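Local coordinates for protein tRNA (Guanine-N(1)-)-methyltransferase (Aquifex aeolicus, PDB 1OY5) that probably methylates N1 of guanosine 37 in various tRNAs, using S-adenosyl-L-methionine as methyl donor and working as a homodimer, at residues E215-V218 / K219-D223. Residues are numbered along the deposited sequence; the frame is centred on the assembly and turned at random.
Sequences ENTV and KKRPD
The guanidinium of R221 lies with one face over the carbonyl oxygen of T217, and R221 NH2 lies beside T217, 3.5 Å from its CB. The two residues belong to a turn in the loop after helix 207-213 of this SPOUT-clan methyltransferase, closed by i+3 and i+4 backbone bonds to one carbonyl. The side chain of R221 arrives there through a bend about CG-CD (chi3 -33°). Because T217 O sits over the face, the N-H groups do not point at it and no hydrogen bond forms between them. N216 O holds both backbone donors of the turn, K220 N at 3.3 Å and K219 N at 3.1 Å. K220 N also makes a weak bond to T217 O. T217 OG1 hydrogen-bonds to I214 O, tying the turn to the residues before it. At the end of 219-223, P222 and D223 pack on S133 and E131 of the second subunit, and D223 forms a salt bridge with K227. E215 and K219 run side by side, pointing the same way, but E215 OE2 and K219 NZ stay 5.2 Å apart; the two side chains meet through carbon, E215 CG against K219 CE at 3.8 Å.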
loop_
_atom_site.group_PDB
_atom_site.type_symbol
_atom_site.label_atom_id
_atom_site.label_comp_id
_atom_site.label_asym_id
_atom_site.label_seq_id
_atom_site.Cartn_x
_atom_site.Cartn_y
_atom_site.Cartn_z
ATOM N N GLU A 215 10.417 18.749 16.445
ATOM C CA GLU A 215 9.974 17.355 16.369
ATOM C C GLU A 215 8.545 17.162 16.873
ATOM O O GLU A 215 7.944 16.116 16.641
ATOM C CB GLU A 215 10.935 16.437 17.138
ATOM C CG GLU A 215 10.716 14.940 16.921
ATOM C CD GLU A 215 11.846 14.082 17.479
ATOM O OE1 GLU A 215 12.355 14.397 18.575
ATOM O OE2 GLU A 215 12.228 13.087 16.822
ATOM N N ASN A 216 7.993 18.165 17.546
ATOM C CA ASN A 216 6.641 18.051 18.090
ATOM C C ASN A 216 5.607 18.774 17.233
ATOM O O ASN A 216 4.463 18.344 17.115
ATOM C CB ASN A 216 6.602 18.555 19.541
ATOM C CG ASN A 216 6.805 17.424 20.568
ATOM O OD1 ASN A 216 7.422 16.396 20.269
ATOM N ND2 ASN A 216 6.279 17.615 21.778
ATOM N N THR A 217 6.020 19.869 16.615
ATOM C CA THR A 217 5.120 20.630 15.763
ATOM C C THR A 217 4.527 19.706 14.697
ATOM O O THR A 217 3.314 19.509 14.614
ATOM C CB THR A 217 5.867 21.816 15.106
ATOM O OG1 THR A 217 6.946 21.335 14.303
ATOM C CG2 THR A 217 6.572 22.672 16.151
ATOM N N VAL A 218 5.412 19.100 13.921
ATOM C CA VAL A 218 5.019 18.235 12.819
ATOM C C VAL A 218 4.385 16.885 13.247
ATOM O O VAL A 218 4.094 16.040 12.396
ATOM C CB VAL A 218 6.234 17.975 11.895
ATOM C CG1 VAL A 218 6.906 19.290 11.496
ATOM C CG2 VAL A 218 7.241 17.052 12.564
ATOM N N LYS A 219 4.180 16.685 14.551
ATOM C CA LYS A 219 3.562 15.455 15.076
ATOM C C LYS A 219 2.089 15.683 15.460
ATOM O O LYS A 219 1.261 14.772 15.353
ATOM C CB LYS A 219 4.329 14.943 16.302
ATOM C CG LYS A 219 5.624 14.206 15.988
ATOM C CD LYS A 219 6.245 13.645 17.270
ATOM C CE LYS A 219 7.514 12.856 17.001
ATOM N NZ LYS A 219 7.252 11.626 16.225
ATOM N N LYS A 220 1.779 16.893 15.932
ATOM C CA LYS A 220 0.409 17.283 16.273
ATOM C C LYS A 220 -0.224 18.025 15.087
ATOM O O LYS A 220 -1.334 18.554 15.200
ATOM C CB LYS A 220 0.392 18.186 17.513
ATOM C CG LYS A 220 0.698 17.481 18.830
ATOM C CD LYS A 220 -0.387 16.480 19.211
ATOM C CE LYS A 220 -0.059 15.768 20.512
ATOM N NZ LYS A 220 -1.013 14.665 20.777
ATOM N N ARG A 221 0.492 18.051 13.959
ATOM C CA ARG A 221 0.041 18.732 12.746
ATOM C C ARG A 221 0.126 17.852 11.498
ATOM O O ARG A 221 0.700 18.271 10.493
ATOM C CB ARG A 221 0.920 19.957 12.511
ATOM C CG ARG A 221 0.171 21.192 12.076
ATOM C CD ARG A 221 0.992 22.454 12.208
ATOM N NE ARG A 221 1.904 22.397 13.350
ATOM C CZ ARG A 221 1.537 22.150 14.607
ATOM N NH1 ARG A 221 0.268 21.925 14.917
ATOM N NH2 ARG A 221 2.451 22.119 15.566
ATOM N N PRO A 222 -0.332 16.607 11.579
ATOM C CA PRO A 222 -0.388 15.716 10.412
ATOM C C PRO A 222 -0.867 16.391 9.153
ATOM O O PRO A 222 -0.341 16.150 8.057
ATOM C CB PRO A 222 -1.386 14.651 10.851
ATOM C CG PRO A 222 -1.110 14.507 12.322
ATOM C CD PRO A 222 -0.653 15.873 12.815
ATOM N N ASP A 223 -1.842 17.266 9.326
ATOM C CA ASP A 223 -2.475 17.904 8.206
ATOM C C ASP A 223 -2.637 19.390 8.477
ATOM O O ASP A 223 -1.693 20.163 8.296
ATOM C CB ASP A 223 -3.815 17.215 7.954
ATOM C CG ASP A 223 -3.646 15.773 7.529
ATOM O OD1 ASP A 223 -3.059 15.539 6.446
ATOM O OD2 ASP A 223 -4.050 14.814 8.220
#